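Local atomic coordinates of uncharacterized protein (Bacteroides thetaiotaomicron, PDB entry 4QNI), a protein that is of unknown function but is probably an auxiliary nutrient-binding lipoprotein of a gut Bacteroides, built from two largely beta-sheet domains. Residues 174-185 / 306-316; 230-238 / 248-259. All coordinates share one frame; numbering follows the deposited sequence.

Contact 1 of 2, residues 174-185 / 306-316; sequences DYSGTGITNKVV and IRYHVKGTLTL
Lys183 and His309 grip each other through two backbone hydrogen bonds, the shorter running from His309 N to Lys183 O at 2.7 Å. They form a hydrogen-bonded pair of an antiparallel ladder in the large beta sheet of the C-terminal, BT_3044-like region. Thr181 and Lys311 make the next such pair on one side; on the other, Val185 N bonds Arg307 O. Beyond Lys311 the chain turns a corner at Gly312, whose backbone angles call for glycine, and a type I turn interrupts the facing strand from Gly177 to Ile180. A single antiparallel bridge follows, its register shifted by one, with Ser176 N bonded to Thr315 O at 2.7 Å. One water bridges the break, donating to Ser176 O and Thr313 O and accepting from Gly179 N. On the face of Asn182, Val184, Tyr308 and Val310, Val184 CG2 touches Tyr308 CE1 at 3.6 Å. Ile180 sets CG2 on Val310 CG1 and CG1 on Leu314 CD2. Tyr175 has its CG anti to the carbonyl carbon (chi1 -82°), which swings the ring across Leu316, while its hydroxyl bonds Tyr171 O. An alanine here would remove the ring, and is likely to open a gap beside Leu314 and Leu316 and to leave Tyr171 O without this hydroxyl. Leu316 CB sits over one ring face in a CH-pi contact, 3.6 Å from the Tyr175 centroid and 15° off the normal.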
loop_
_atom_site.group_PDB
_atom_site.type_symbol
_atom_site.label_atom_id
_atom_site.label_comp_id
_atom_site.label_asym_id
_atom_site.label_seq_id
_atom_site.Cartn_x
_atom_site.Cartn_y
_atom_site.Cartn_z
ATOM N N ASP A 174 -1.807 27.852 2.052
ATOM C CA ASP A 174 -0.989 27.284 3.107
ATOM C C ASP A 174 0.410 27.860 3.012
ATOM O O ASP A 174 1.231 27.501 2.152
ATOM C CB ASP A 174 -1.014 25.733 3.083
ATOM C CG ASP A 174 -2.397 25.127 3.365
ATOM O OD1 ASP A 174 -3.319 25.882 3.738
ATOM O OD2 ASP A 174 -2.557 23.911 3.194
ATOM N N TYR A 175 0.654 28.800 3.904
ATOM C CA TYR A 175 1.949 29.456 4.029
ATOM C C TYR A 175 2.935 28.523 4.666
ATOM O O TYR A 175 2.547 27.660 5.448
ATOM C CB TYR A 175 1.808 30.694 4.932
ATOM C CG TYR A 175 1.276 31.925 4.248
ATOM C CD1 TYR A 175 -0.095 32.100 4.047
ATOM C CD2 TYR A 175 2.123 32.980 3.927
ATOM C CE1 TYR A 175 -0.594 33.266 3.458
ATOM C CE2 TYR A 175 1.632 34.163 3.388
ATOM C CZ TYR A 175 0.281 34.286 3.114
ATOM O OH TYR A 175 -0.152 35.425 2.479
ATOM N N SER A 176 4.207 28.712 4.394
ATOM C CA SER A 176 5.240 27.992 5.122
ATOM C C SER A 176 5.365 28.700 6.455
ATOM O O SER A 176 5.343 29.928 6.473
ATOM C CB SER A 176 6.560 28.038 4.361
ATOM O OG SER A 176 7.634 27.647 5.204
ATOM N N GLY A 177 5.456 27.951 7.547
ATOM C CA GLY A 177 5.656 28.532 8.874
ATOM C C GLY A 177 7.108 28.460 9.339
ATOM O O GLY A 177 7.416 28.794 10.478
ATOM N N THR A 178 8.003 28.033 8.464
ATOM C CA THR A 178 9.449 27.863 8.708
ATOM C C THR A 178 10.127 29.153 9.275
ATOM O O THR A 178 11.027 29.039 10.118
ATOM C CB THR A 178 10.082 27.379 7.394
ATOM O OG1 THR A 178 9.693 26.007 7.217
ATOM C CG2 THR A 178 11.584 27.485 7.365
ATOM N N GLY A 179 9.710 30.336 8.804
ATOM C CA GLY A 179 10.276 31.606 9.253
ATOM C C GLY A 179 9.564 32.233 10.440
ATOM O O GLY A 179 9.883 33.354 10.827
ATOM N N ILE A 180 8.599 31.528 11.037
ATOM C CA ILE A 180 7.872 32.036 12.191
ATOM C C ILE A 180 8.313 31.295 13.418
ATOM O O ILE A 180 8.273 30.062 13.416
ATOM C CB ILE A 180 6.324 31.931 12.010
ATOM C CG1 ILE A 180 5.795 32.893 10.917
ATOM C CG2 ILE A 180 5.596 32.167 13.350
ATOM C CD1 ILE A 180 5.941 34.390 11.231
ATOM N N THR A 181 8.691 32.023 14.480
ATOM C CA THR A 181 9.006 31.378 15.752
ATOM C C THR A 181 7.843 31.625 16.716
ATOM O O THR A 181 7.114 32.631 16.585
ATOM C CB THR A 181 10.360 31.798 16.357
ATOM O OG1 THR A 181 10.394 33.204 16.618
ATOM C CG2 THR A 181 11.546 31.353 15.523
ATOM N N ASN A 182 7.646 30.673 17.644
ATOM C CA ASN A 182 6.662 30.741 18.720
ATOM C C ASN A 182 7.406 30.523 20.020
ATOM O O ASN A 182 7.901 29.420 20.277
ATOM C CB ASN A 182 5.540 29.705 18.533
ATOM C CG ASN A 182 4.656 29.953 17.345
ATOM O OD1 ASN A 182 3.678 30.673 17.424
ATOM N ND2 ASN A 182 4.979 29.371 16.215
ATOM N N LYS A 183 7.552 31.586 20.810
ATOM C CA LYS A 183 8.241 31.522 22.091
ATOM C C LYS A 183 7.249 31.846 23.198
ATOM O O LYS A 183 6.256 32.502 22.918
ATOM C CB LYS A 183 9.447 32.487 22.105
ATOM C CG LYS A 183 10.581 32.027 21.198
ATOM C CD LYS A 183 11.584 33.126 20.973
ATOM C CE LYS A 183 12.799 32.631 20.230
ATOM N NZ LYS A 183 14.051 33.071 20.899
ATOM N N VAL A 184 7.490 31.357 24.432
ATOM C CA VAL A 184 6.619 31.578 25.578
ATOM C C VAL A 184 7.212 32.686 26.461
ATOM O O VAL A 184 8.380 32.610 26.856
ATOM C CB VAL A 184 6.396 30.253 26.382
ATOM C CG1 VAL A 184 5.608 30.485 27.677
ATOM C CG2 VAL A 184 5.719 29.180 25.527
ATOM N N VAL A 185 6.393 33.695 26.800
ATOM C CA VAL A 185 6.795 34.776 27.698
ATOM C C VAL A 185 6.702 34.220 29.130
ATOM O O VAL A 185 5.621 33.922 29.627
ATOM C CB VAL A 185 5.982 36.077 27.487
ATOM C CG1 VAL A 185 6.418 37.159 28.478
ATOM C CG2 VAL A 185 6.122 36.580 26.052
ATOM N N ILE A 306 -0.897 30.754 28.850
ATOM C CA ILE A 306 0.392 30.589 28.172
ATOM C C ILE A 306 0.532 31.723 27.166
ATOM O O ILE A 306 -0.089 31.680 26.098
ATOM C CB ILE A 306 0.570 29.206 27.493
ATOM C CG1 ILE A 306 0.145 28.044 28.414
ATOM C CG2 ILE A 306 2.013 29.043 26.974
ATOM C CD1 ILE A 306 -0.156 26.794 27.689
ATOM N N ARG A 307 1.336 32.738 27.517
ATOM C CA ARG A 307 1.556 33.904 26.671
ATOM C C ARG A 307 2.624 33.616 25.616
ATOM O O ARG A 307 3.793 33.381 25.943
ATOM C CB ARG A 307 1.920 35.127 27.508
ATOM C CG ARG A 307 2.006 36.387 26.667
ATOM C CD ARG A 307 1.727 37.604 27.511
ATOM N NE ARG A 307 1.610 38.825 26.714
ATOM C CZ ARG A 307 0.514 39.207 26.071
ATOM N NH1 ARG A 307 -0.578 38.447 26.093
ATOM N NH2 ARG A 307 0.495 40.351 25.403
ATOM N N TYR A 308 2.211 33.631 24.344
ATOM C CA TYR A 308 3.117 33.374 23.230
ATOM C C TYR A 308 3.566 34.627 22.545
ATOM O O TYR A 308 2.791 35.576 22.430
ATOM C CB TYR A 308 2.448 32.483 22.182
ATOM C CG TYR A 308 2.313 31.045 22.612
ATOM C CD1 TYR A 308 3.386 30.167 22.512
ATOM C CD2 TYR A 308 1.106 30.555 23.099
ATOM C CE1 TYR A 308 3.265 28.835 22.882
ATOM C CE2 TYR A 308 0.973 29.222 23.478
ATOM C CZ TYR A 308 2.058 28.363 23.368
ATOM O OH TYR A 308 1.963 27.041 23.731
ATOM N N HIS A 309 4.826 34.618 22.078
ATOM C CA HIS A 309 5.417 35.624 21.227
ATOM C C HIS A 309 5.607 34.984 19.850
ATOM O O HIS A 309 6.401 34.058 19.693
ATOM C CB HIS A 309 6.723 36.201 21.794
ATOM C CG HIS A 309 7.255 37.379 21.018
ATOM N ND1 HIS A 309 8.483 37.941 21.320
ATOM C CD2 HIS A 309 6.705 38.070 19.987
ATOM C CE1 HIS A 309 8.641 38.944 20.466
ATOM N NE2 HIS A 309 7.600 39.054 19.641
ATOM N N VAL A 310 4.826 35.445 18.877
ATOM C CA VAL A 310 4.832 34.975 17.483
ATOM C C VAL A 310 5.583 36.021 16.677
ATOM O O VAL A 310 5.213 37.197 16.729
ATOM C CB VAL A 310 3.375 34.770 16.994
ATOM C CG1 VAL A 310 3.326 34.255 15.556
ATOM C CG2 VAL A 310 2.609 33.853 17.952
ATOM N N LYS A 311 6.653 35.613 15.959
ATOM C CA LYS A 311 7.496 36.569 15.250
ATOM C C LYS A 311 8.206 35.956 14.039
ATOM O O LYS A 311 8.606 34.793 14.085
ATOM C CB LYS A 311 8.543 37.118 16.238
ATOM C CG LYS A 311 9.393 38.265 15.752
ATOM C CD LYS A 311 10.367 38.635 16.822
ATOM C CE LYS A 311 11.376 39.656 16.376
ATOM N NZ LYS A 311 12.288 40.036 17.495
ATOM N N GLY A 312 8.387 36.764 12.987
ATOM C CA GLY A 312 9.077 36.335 11.790
ATOM C C GLY A 312 8.440 36.669 10.460
ATOM O O GLY A 312 7.732 37.679 10.293
ATOM N N THR A 313 8.749 35.800 9.489
ATOM C CA THR A 313 8.350 35.892 8.097
ATOM C C THR A 313 7.434 34.753 7.736
ATOM O O THR A 313 7.698 33.605 8.102
ATOM C CB THR A 313 9.620 35.843 7.204
ATOM O OG1 THR A 313 10.514 36.844 7.631
ATOM C CG2 THR A 313 9.334 36.048 5.695
ATOM N N LEU A 314 6.399 35.075 6.966
ATOM C CA LEU A 314 5.452 34.154 6.347
ATOM C C LEU A 314 5.744 34.128 4.861
ATOM O O LEU A 314 5.951 35.189 4.275
ATOM C CB LEU A 314 4.014 34.619 6.576
ATOM C CG LEU A 314 3.415 34.409 7.942
ATOM C CD1 LEU A 314 2.146 35.248 8.083
ATOM C CD2 LEU A 314 3.104 32.931 8.170
ATOM N N THR A 315 5.783 32.951 4.249
ATOM C CA THR A 315 6.023 32.815 2.814
ATOM C C THR A 315 5.025 31.843 2.238
ATOM O O THR A 315 4.949 30.685 2.667
ATOM C CB THR A 315 7.474 32.373 2.478
ATOM O OG1 THR A 315 8.410 33.215 3.150
ATOM C CG2 THR A 315 7.765 32.375 0.954
ATOM N N LEU A 316 4.265 32.324 1.264
ATOM C CA LEU A 316 3.320 31.556 0.497
ATOM C C LEU A 316 3.855 31.385 -0.907
ATOM O O LEU A 316 4.202 32.371 -1.535
ATOM C CB LEU A 316 1.968 32.272 0.453
ATOM C CG LEU A 316 0.877 31.608 -0.423
ATOM C CD1 LEU A 316 0.394 30.317 0.200
ATOM C CD2 LEU A 316 -0.276 32.609 -0.728
HETATM O O HOH W 1 7.591 31.092 7.125
HETATM O O HOH W 2 8.974 34.278 18.627
HETATM O O HOH W 3 3.000 32.782 30.236
#

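Contact 2 of 2, residues 230-238 / 248-259. With EDO (1,2-ethanediol), chain G.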
loop_
_atom_site.group_PDB
_atom_site.type_symbol
_atom_site.label_atom_id
_atom_site.label_comp_id
_atom_site.label_asym_id
_atom_site.label_seq_id
_atom_site.Cartn_x
_atom_site.Cartn_y
_atom_site.Cartn_z
ATOM N N ARG A 230 -10.461 27.214 18.323
ATOM C CA ARG A 230 -9.985 27.992 17.146
ATOM C C ARG A 230 -10.447 29.445 17.109
ATOM O O ARG A 230 -9.643 30.371 16.952
ATOM C CB ARG A 230 -10.598 27.408 15.832
ATOM C CG ARG A 230 -10.071 26.128 15.320
ATOM C CD ARG A 230 -10.518 25.821 13.908
ATOM N NE ARG A 230 -11.955 25.830 13.640
ATOM C CZ ARG A 230 -12.784 24.818 13.892
ATOM N NH1 ARG A 230 -12.352 23.737 14.525
ATOM N NH2 ARG A 230 -14.063 24.911 13.573
ATOM N N ARG A 231 -11.800 29.599 17.109
ATOM C CA ARG A 231 -12.567 30.830 16.879
ATOM C C ARG A 231 -12.176 31.969 17.836
ATOM O O ARG A 231 -12.333 33.142 17.487
ATOM C CB ARG A 231 -14.080 30.528 16.938
ATOM C CG ARG A 231 -14.547 29.523 15.859
ATOM C CD ARG A 231 -15.939 28.988 16.160
ATOM N NE ARG A 231 -16.464 28.049 15.161
ATOM C CZ ARG A 231 -16.270 26.725 15.174
ATOM N NH1 ARG A 231 -15.475 26.169 16.082
ATOM N NH2 ARG A 231 -16.835 25.954 14.243
ATOM N N LYS A 232 -11.626 31.625 19.007
ATOM C CA LYS A 232 -11.145 32.597 19.986
ATOM C C LYS A 232 -9.780 33.188 19.553
ATOM O O LYS A 232 -9.355 34.197 20.115
ATOM C CB LYS A 232 -10.996 31.910 21.372
ATOM C CG LYS A 232 -12.082 32.229 22.400
ATOM C CD LYS A 232 -11.800 31.600 23.797
ATOM C CE LYS A 232 -10.896 32.431 24.706
ATOM N NZ LYS A 232 -10.941 31.980 26.131
ATOM N N TYR A 233 -9.097 32.564 18.565
ATOM C CA TYR A 233 -7.734 32.948 18.179
ATOM C C TYR A 233 -7.530 33.347 16.684
ATOM O O TYR A 233 -6.497 32.990 16.104
ATOM C CB TYR A 233 -6.796 31.788 18.554
ATOM C CG TYR A 233 -6.901 31.431 20.021
ATOM C CD1 TYR A 233 -6.281 32.214 20.996
ATOM C CD2 TYR A 233 -7.664 30.343 20.444
ATOM C CE1 TYR A 233 -6.399 31.912 22.347
ATOM C CE2 TYR A 233 -7.790 30.034 21.799
ATOM C CZ TYR A 233 -7.162 30.826 22.745
ATOM O OH TYR A 233 -7.286 30.543 24.083
ATOM N N LYS A 234 -8.437 34.168 16.102
ATOM C CA LYS A 234 -8.264 34.613 14.705
ATOM C C LYS A 234 -7.450 35.913 14.603
ATOM O O LYS A 234 -7.825 36.945 15.178
ATOM C CB LYS A 234 -9.608 34.783 13.984
ATOM C CG LYS A 234 -10.384 33.472 13.874
ATOM C CD LYS A 234 -11.854 33.719 13.612
ATOM C CE LYS A 234 -12.160 33.943 12.153
ATOM N NZ LYS A 234 -13.543 34.427 11.998
ATOM N N ILE A 235 -6.350 35.863 13.832
ATOM C CA ILE A 235 -5.478 37.016 13.603
ATOM C C ILE A 235 -5.663 37.469 12.141
ATOM O O ILE A 235 -5.326 36.733 11.219
ATOM C CB ILE A 235 -3.988 36.683 13.944
ATOM C CG1 ILE A 235 -3.810 36.078 15.366
ATOM C CG2 ILE A 235 -3.080 37.901 13.710
ATOM C CD1 ILE A 235 -4.455 36.871 16.630
ATOM N N LYS A 236 -6.198 38.678 11.949
ATOM C CA LYS A 236 -6.489 39.253 10.634
ATOM C C LYS A 236 -5.285 39.895 10.019
ATOM O O LYS A 236 -4.555 40.608 10.706
ATOM C CB LYS A 236 -7.611 40.296 10.735
ATOM C CG LYS A 236 -8.991 39.712 11.023
ATOM C CD LYS A 236 -10.025 40.797 11.381
ATOM C CE LYS A 236 -10.389 41.747 10.250
ATOM N NZ LYS A 236 -11.192 42.914 10.725
ATOM N N PHE A 237 -5.079 39.650 8.705
ATOM C CA PHE A 237 -3.997 40.239 7.892
ATOM C C PHE A 237 -4.604 40.978 6.705
ATOM O O PHE A 237 -5.216 40.359 5.826
ATOM C CB PHE A 237 -2.998 39.175 7.411
ATOM C CG PHE A 237 -2.142 38.556 8.494
ATOM C CD1 PHE A 237 -2.658 37.574 9.339
ATOM C CD2 PHE A 237 -0.785 38.872 8.598
ATOM C CE1 PHE A 237 -1.853 36.983 10.325
ATOM C CE2 PHE A 237 0.026 38.259 9.571
ATOM C CZ PHE A 237 -0.524 37.354 10.454
ATOM N N ALA A 238 -4.483 42.306 6.715
ATOM C CA ALA A 238 -5.021 43.183 5.667
ATOM C C ALA A 238 -3.855 43.698 4.848
ATOM O O ALA A 238 -2.947 44.266 5.419
ATOM C CB ALA A 238 -5.815 44.334 6.291
ATOM N N THR A 248 -1.801 45.322 7.863
ATOM C CA THR A 248 -2.446 45.668 9.126
ATOM C C THR A 248 -2.798 44.352 9.809
ATOM O O THR A 248 -3.593 43.570 9.280
ATOM C CB THR A 248 -3.658 46.574 8.923
ATOM O OG1 THR A 248 -3.226 47.759 8.245
ATOM C CG2 THR A 248 -4.372 46.931 10.270
ATOM N N ILE A 249 -2.166 44.087 10.951
ATOM C CA ILE A 249 -2.422 42.888 11.735
ATOM C C ILE A 249 -3.351 43.269 12.874
ATOM O O ILE A 249 -3.037 44.168 13.645
ATOM C CB ILE A 249 -1.125 42.200 12.240
ATOM C CG1 ILE A 249 -0.210 41.766 11.070
ATOM C CG2 ILE A 249 -1.482 41.009 13.122
ATOM C CD1 ILE A 249 1.178 41.092 11.513
ATOM N N SER A 250 -4.497 42.613 12.972
ATOM C CA SER A 250 -5.429 42.913 14.046
ATOM C C SER A 250 -6.117 41.645 14.552
ATOM O O SER A 250 -5.956 40.547 13.994
ATOM C CB SER A 250 -6.468 43.938 13.596
ATOM O OG SER A 250 -7.191 43.449 12.484
ATOM N N CYS A 251 -6.857 41.819 15.647
ATOM C CA CYS A 251 -7.605 40.778 16.323
ATOM C C CYS A 251 -8.879 41.392 16.851
ATOM O O CYS A 251 -8.812 42.327 17.645
ATOM C CB CYS A 251 -6.762 40.171 17.436
ATOM S SG CYS A 251 -7.567 38.817 18.303
ATOM N N ASP A 252 -10.042 40.891 16.399
ATOM C CA ASP A 252 -11.350 41.427 16.794
ATOM C C ASP A 252 -11.672 41.174 18.274
ATOM O O ASP A 252 -12.410 41.963 18.859
ATOM C CB ASP A 252 -12.458 40.886 15.883
ATOM C CG ASP A 252 -12.472 41.526 14.504
ATOM O OD1 ASP A 252 -11.947 42.660 14.363
ATOM O OD2 ASP A 252 -13.044 40.918 13.573
ATOM N N ASN A 253 -11.106 40.122 18.889
ATOM C CA ASN A 253 -11.262 39.866 20.325
ATOM C C ASN A 253 -9.889 40.010 21.016
ATOM O O ASN A 253 -9.506 39.169 21.828
ATOM C CB ASN A 253 -11.910 38.491 20.598
ATOM C CG ASN A 253 -11.110 37.321 20.113
ATOM O OD1 ASN A 253 -10.501 37.347 19.023
ATOM N ND2 ASN A 253 -11.060 36.289 20.942
ATOM N N ALA A 254 -9.166 41.092 20.700
ATOM C CA ALA A 254 -7.839 41.410 21.255
ATOM C C ALA A 254 -7.784 41.374 22.801
ATOM O O ALA A 254 -6.857 40.770 23.359
ATOM C CB ALA A 254 -7.402 42.779 20.775
ATOM N N GLU A 255 -8.770 42.016 23.484
ATOM C CA GLU A 255 -8.824 42.115 24.951
ATOM C C GLU A 255 -8.974 40.753 25.645
ATOM O O GLU A 255 -8.419 40.554 26.727
ATOM C CB GLU A 255 -9.961 43.050 25.421
ATOM C CG GLU A 255 -9.947 44.443 24.805
ATOM C CD GLU A 255 -8.708 45.281 25.064
ATOM O OE1 GLU A 255 -8.611 45.882 26.159
ATOM O OE2 GLU A 255 -7.838 45.347 24.164
ATOM N N GLU A 256 -9.711 39.831 25.024
ATOM C CA GLU A 256 -9.956 38.507 25.566
ATOM C C GLU A 256 -8.679 37.643 25.607
ATOM O O GLU A 256 -8.428 36.974 26.618
ATOM C CB GLU A 256 -11.049 37.812 24.743
ATOM C CG GLU A 256 -11.511 36.483 25.322
ATOM C CD GLU A 256 -12.605 35.760 24.562
ATOM O OE1 GLU A 256 -12.867 36.112 23.388
ATOM O OE2 GLU A 256 -13.199 34.824 25.147
ATOM N N ILE A 257 -7.872 37.669 24.525
ATOM C CA ILE A 257 -6.688 36.823 24.394
ATOM C C ILE A 257 -5.388 37.619 24.636
ATOM O O ILE A 257 -4.288 37.136 24.344
ATOM C CB ILE A 257 -6.718 36.080 23.025
ATOM C CG1 ILE A 257 -6.543 37.018 21.815
ATOM C CG2 ILE A 257 -7.999 35.220 22.892
ATOM C CD1 ILE A 257 -6.061 36.229 20.483
ATOM N N GLY A 258 -5.534 38.806 25.219
ATOM C CA GLY A 258 -4.422 39.694 25.550
ATOM C C GLY A 258 -3.490 39.967 24.386
ATOM O O GLY A 258 -2.268 39.937 24.545
ATOM N N PHE A 259 -4.079 40.148 23.193
ATOM C CA PHE A 259 -3.375 40.396 21.936
ATOM C C PHE A 259 -2.656 41.721 22.022
ATOM O O PHE A 259 -3.196 42.690 22.562
ATOM C CB PHE A 259 -4.347 40.354 20.735
ATOM C CG PHE A 259 -3.712 40.619 19.389
ATOM C CD1 PHE A 259 -3.059 39.604 18.698
ATOM C CD2 PHE A 259 -3.763 41.885 18.816
ATOM C CE1 PHE A 259 -2.469 39.851 17.458
ATOM C CE2 PHE A 259 -3.183 42.126 17.562
ATOM C CZ PHE A 259 -2.543 41.107 16.894
HETATM C C1 EDO G . -13.894 36.777 9.588
HETATM O O1 EDO G . -13.552 35.439 9.250
HETATM C C2 EDO G . -15.126 37.244 8.782
HETATM O O2 EDO G . -16.315 36.747 9.387
HETATM O O HOH W 4 -11.007 35.360 17.227
HETATM O O HOH W 5 -9.777 38.591 14.535
#
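Ile235, in the beta hairpin of strands 234-240 and 244-250, meets Ile249 of the partner strand and Phe259 of the loop that follows it. From its CB the side chain forks. CG2, anti to the backbone N, touches Ile249 CG2 at 3.5 Å, whereas CG1 (chi1 -52°) carries CD1 the other way. That methyl lies 3.7 Å from Phe259 CE1 and also meets Cys251 SG and, more loosely, Ile257 CD1. Tyr294 of strand 282-298 adds to the packing round Ile235. Farther along the hairpin, Phe237 and Ile249 run side by side, while Lys236 pairs with Ser250 and Ala238 with Thr248, each through two backbone hydrogen bonds. At the other end the regular pairing gives way to a loop, and side chains and waters take over. Water bridges Lys234 O to Asp252 N, and a second water accepts from Lys234 N and donates to Arg231 O and Asn253 OD1. Lys236 NZ and Asp252 OD1 form a long salt bridge on the face of Lys236 and Ser250; that between Lys232 NZ and Glu256 OE2 is long too. Both N-H groups of the Asn253 amide are engaged nearly in its own plane, which fixes its rotation: one meets Glu256 OE1 from above the carboxylate plane, and the other points almost straight (171°) at Lys232 O, 2.8 Å from Asn253 ND2.

Contacts 1 and 2, centres about 15 Å apart, both reach the same antiparallel sheet of the C-terminal, BT_3044-like region. In sequence, 230-238 and 248-259 fall between 174-185 and 306-316, so contact 1 joins early and late parts of the region while contact 2 is a local hairpin with the loop that follows it. Strands 260-275 and 282-298 separate strand 244-250 from strand 306-321 in the sheet order. The Ser176-Thr315 bridge also ties strand 173-176, at one end of that order, to strand 306-321, consistent with a sheet curled on itself. Leu314 CD1 packs on Phe237 CE2 at 4.0 Å, and Arg307 NH1 probably bonds Gly258 O, tying the region's first and last strands to its middle.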